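Local coordinates for Serine/threonine-protein kinase PknE (Mycobacterium tuberculosis, PDB 2H34) that transfers phosphate from ATP to serine and threonine side chains of proteins, as the kinase domain, predicted to be cytoplasmic, of a mycobacterial membrane protein, at residues A[91-99]-A[170-178]. Residues are numbered along the deposited sequence; the frame is centred on the assembly and turned at random.
Sequences LQEPHVVPI and DDFAYLVDF
The backbones of H95 and L175 are joined by one hydrogen bond, L175 N to H95 O at 2.9 Å, with an N-H...O angle of 158°. The same carbonyl oxygen also receives a CA-H...O contact from Y174 CA, so two neighbouring residues of strand 173-175 converge on it.

Beside this bond the side chains of H95 and F172 meet. Their ring planes lie at 23° with centroids 4.8 Å apart, but the rings barely overlap, and the CD2-NE2 side of the imidazole meets the CZ end of F172, with CE1 and CE2 on either side of CZ. At the imidazole edge, H95 CD2 comes to 3.2 Å from A173 O. The P94 carbonyl oxygen meets two rings: it sits at the edge of F172 in the ring plane and approaches CE1 of Y174.

Within the type I turn from E93 to V96, the E93 carboxylate accepts hydrogen bonds from H95 N on OE1 and from H95 ND1 on OE2, the latter at 3.0 Å through the syn lone pair, which probably holds the imidazole's orientation. With CG of H95 beside its own backbone N (chi1 -54°), one carboxylate can reach both nitrogens.

Apolar contact continues at V97, whose CG2 meets V176 CG1 at 3.6 Å; V97 also touches M113 of strand 108-114.

D177, which pairs with K65, and F178 begin the DFG motif. The contact thus joins the loop between helix 75-88 and strand 99-105, the αC-β4 loop of protein kinases, to the strand leading into that motif, where the N-lobe meets the C-lobe.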
loop_
_atom_site.group_PDB
_atom_site.type_symbol
_atom_site.label_atom_id
_atom_site.label_comp_id
_atom_site.label_asym_id
_atom_site.label_seq_id
_atom_site.Cartn_x
_atom_site.Cartn_y
_atom_site.Cartn_z
ATOM N N LEU A 91 -0.582 7.194 -14.414
ATOM C CA LEU A 91 0.170 7.717 -13.293
ATOM C C LEU A 91 1.598 7.984 -13.708
ATOM O O LEU A 91 2.122 7.309 -14.589
ATOM C CB LEU A 91 0.117 6.752 -12.119
ATOM C CG LEU A 91 -1.291 6.696 -11.540
ATOM C CD1 LEU A 91 -1.487 5.438 -10.724
ATOM C CD2 LEU A 91 -1.586 7.938 -10.711
ATOM N N GLN A 92 2.218 8.981 -13.089
ATOM C CA GLN A 92 3.586 9.325 -13.426
ATOM C C GLN A 92 4.490 9.264 -12.219
ATOM O O GLN A 92 5.699 9.441 -12.334
ATOM C CB GLN A 92 3.646 10.724 -14.010
ATOM C CG GLN A 92 2.988 10.874 -15.342
ATOM C CD GLN A 92 2.894 12.322 -15.724
ATOM O OE1 GLN A 92 3.851 13.083 -15.547
ATOM N NE2 GLN A 92 1.729 12.732 -16.230
ATOM N N GLU A 93 3.896 9.042 -11.057
ATOM C CA GLU A 93 4.648 9.044 -9.829
ATOM C C GLU A 93 5.623 7.863 -9.851
ATOM O O GLU A 93 5.256 6.763 -10.284
ATOM C CB GLU A 93 3.684 8.958 -8.662
ATOM C CG GLU A 93 4.130 9.704 -7.436
ATOM C CD GLU A 93 5.296 9.024 -6.772
ATOM O OE1 GLU A 93 5.240 7.779 -6.629
ATOM O OE2 GLU A 93 6.279 9.726 -6.429
ATOM N N PRO A 94 6.883 8.094 -9.434
ATOM C CA PRO A 94 7.922 7.075 -9.494
ATOM C C PRO A 94 7.905 5.974 -8.436
ATOM O O PRO A 94 8.718 5.062 -8.534
ATOM C CB PRO A 94 9.210 7.898 -9.364
ATOM C CG PRO A 94 8.839 9.022 -8.547
ATOM C CD PRO A 94 7.430 9.370 -8.955
ATOM N N HIS A 95 7.025 6.056 -7.438
ATOM C CA HIS A 95 6.878 4.974 -6.450
ATOM C C HIS A 95 5.646 4.135 -6.749
ATOM O O HIS A 95 5.144 3.383 -5.906
ATOM C CB HIS A 95 6.819 5.519 -5.029
ATOM C CG HIS A 95 7.973 6.395 -4.698
ATOM N ND1 HIS A 95 7.935 7.762 -4.864
ATOM C CD2 HIS A 95 9.225 6.096 -4.288
ATOM C CE1 HIS A 95 9.110 8.270 -4.548
ATOM N NE2 HIS A 95 9.910 7.281 -4.195
ATOM N N VAL A 96 5.159 4.291 -7.964
ATOM C CA VAL A 96 4.148 3.425 -8.479
ATOM C C VAL A 96 4.798 2.684 -9.629
ATOM O O VAL A 96 5.397 3.301 -10.517
ATOM C CB VAL A 96 2.881 4.201 -8.889
ATOM C CG1 VAL A 96 2.265 4.884 -7.682
ATOM C CG2 VAL A 96 3.211 5.234 -9.940
ATOM N N VAL A 97 4.712 1.357 -9.567
ATOM C CA VAL A 97 5.113 0.475 -10.651
ATOM C C VAL A 97 4.581 0.981 -11.985
ATOM O O VAL A 97 3.385 1.228 -12.118
ATOM C CB VAL A 97 4.585 -0.957 -10.419
ATOM C CG1 VAL A 97 5.026 -1.879 -11.546
ATOM C CG2 VAL A 97 5.057 -1.496 -9.073
ATOM N N PRO A 98 5.485 1.176 -12.963
ATOM C CA PRO A 98 5.144 1.508 -14.349
ATOM C C PRO A 98 4.314 0.405 -14.969
ATOM O O PRO A 98 4.629 -0.774 -14.766
ATOM C CB PRO A 98 6.503 1.546 -15.036
ATOM C CG PRO A 98 7.461 1.832 -13.948
ATOM C CD PRO A 98 6.943 1.119 -12.762
ATOM N N ILE A 99 3.261 0.776 -15.699
ATOM C CA ILE A 99 2.494 -0.196 -16.478
ATOM C C ILE A 99 3.004 -0.166 -17.909
ATOM O O ILE A 99 2.984 0.890 -18.551
ATOM C CB ILE A 99 0.978 0.114 -16.473
ATOM C CG1 ILE A 99 0.390 0.040 -15.056
ATOM C CG2 ILE A 99 0.217 -0.807 -17.429
ATOM C CD1 ILE A 99 1.010 -0.991 -14.145
ATOM N N ASP A 170 18.054 0.811 -2.239
ATOM C CA ASP A 170 18.426 1.761 -1.182
ATOM C C ASP A 170 17.184 2.275 -0.502
ATOM O O ASP A 170 16.903 3.477 -0.520
ATOM C CB ASP A 170 19.262 2.930 -1.715
ATOM C CG ASP A 170 20.763 2.642 -1.690
ATOM O OD1 ASP A 170 21.208 1.624 -2.289
ATOM O OD2 ASP A 170 21.518 3.448 -1.085
ATOM N N ASP A 171 16.428 1.358 0.096
ATOM C CA ASP A 171 15.183 1.706 0.773
ATOM C C ASP A 171 14.205 2.362 -0.187
ATOM O O ASP A 171 13.411 3.199 0.209
ATOM C CB ASP A 171 15.454 2.664 1.940
ATOM C CG ASP A 171 15.775 1.950 3.233
ATOM O OD1 ASP A 171 15.900 0.707 3.234
ATOM O OD2 ASP A 171 15.892 2.646 4.260
ATOM N N PHE A 172 14.273 2.008 -1.457
ATOM C CA PHE A 172 13.350 2.572 -2.411
ATOM C C PHE A 172 12.067 1.773 -2.370
ATOM O O PHE A 172 12.082 0.564 -2.577
ATOM C CB PHE A 172 13.928 2.547 -3.806
ATOM C CG PHE A 172 13.201 3.419 -4.750
ATOM C CD1 PHE A 172 13.659 4.684 -5.021
ATOM C CD2 PHE A 172 12.031 2.988 -5.350
ATOM C CE1 PHE A 172 12.985 5.507 -5.885
ATOM C CE2 PHE A 172 11.340 3.811 -6.209
ATOM C CZ PHE A 172 11.825 5.076 -6.478
ATOM N N ALA A 173 10.954 2.446 -2.114
ATOM C CA ALA A 173 9.702 1.749 -1.892
ATOM C C ALA A 173 8.646 2.041 -2.939
ATOM O O ALA A 173 8.422 3.185 -3.293
ATOM C CB ALA A 173 9.169 2.059 -0.510
ATOM N N TYR A 174 7.988 0.984 -3.403
ATOM C CA TYR A 174 6.855 1.094 -4.304
ATOM C C TYR A 174 5.574 0.676 -3.628
ATOM O O TYR A 174 5.551 -0.277 -2.853
ATOM C CB TYR A 174 7.023 0.153 -5.476
ATOM C CG TYR A 174 8.129 0.497 -6.397
ATOM C CD1 TYR A 174 7.929 1.398 -7.419
ATOM C CD2 TYR A 174 9.378 -0.105 -6.267
ATOM C CE1 TYR A 174 8.960 1.713 -8.288
ATOM C CE2 TYR A 174 10.400 0.194 -7.129
ATOM C CZ TYR A 174 10.181 1.101 -8.133
ATOM O OH TYR A 174 11.180 1.428 -8.987
ATOM N N LEU A 175 4.495 1.364 -3.968
ATOM C CA LEU A 175 3.166 0.910 -3.600
ATOM C C LEU A 175 2.698 -0.073 -4.667
ATOM O O LEU A 175 2.559 0.305 -5.834
ATOM C CB LEU A 175 2.194 2.097 -3.494
ATOM C CG LEU A 175 0.733 1.723 -3.239
ATOM C CD1 LEU A 175 0.499 1.391 -1.765
ATOM C CD2 LEU A 175 -0.212 2.817 -3.704
ATOM N N VAL A 176 2.483 -1.328 -4.267
ATOM C CA VAL A 176 1.942 -2.363 -5.170
ATOM C C VAL A 176 0.547 -2.818 -4.739
ATOM O O VAL A 176 0.229 -2.811 -3.552
ATOM C CB VAL A 176 2.868 -3.602 -5.282
ATOM C CG1 VAL A 176 4.084 -3.285 -6.101
ATOM C CG2 VAL A 176 3.286 -4.103 -3.913
ATOM N N ASP A 177 -0.279 -3.232 -5.693
ATOM C CA ASP A 177 -1.656 -3.618 -5.367
ATOM C C ASP A 177 -1.890 -5.109 -5.036
ATOM O O ASP A 177 -2.997 -5.612 -5.240
ATOM C CB ASP A 177 -2.627 -3.144 -6.465
ATOM C CG ASP A 177 -2.492 -3.936 -7.774
ATOM O OD1 ASP A 177 -2.012 -5.098 -7.752
ATOM O OD2 ASP A 177 -2.888 -3.396 -8.839
ATOM N N PHE A 178 -0.869 -5.809 -4.527
ATOM C CA PHE A 178 -0.988 -7.264 -4.268
ATOM C C PHE A 178 -0.239 -7.791 -3.024
ATOM O O PHE A 178 0.185 -7.000 -2.181
ATOM C CB PHE A 178 -0.666 -8.091 -5.529
ATOM C CG PHE A 178 0.535 -7.614 -6.302
ATOM C CD1 PHE A 178 1.773 -8.235 -6.146
ATOM C CD2 PHE A 178 0.426 -6.575 -7.226
ATOM C CE1 PHE A 178 2.893 -7.814 -6.888
ATOM C CE2 PHE A 178 1.541 -6.142 -7.964
ATOM C CZ PHE A 178 2.772 -6.766 -7.794
#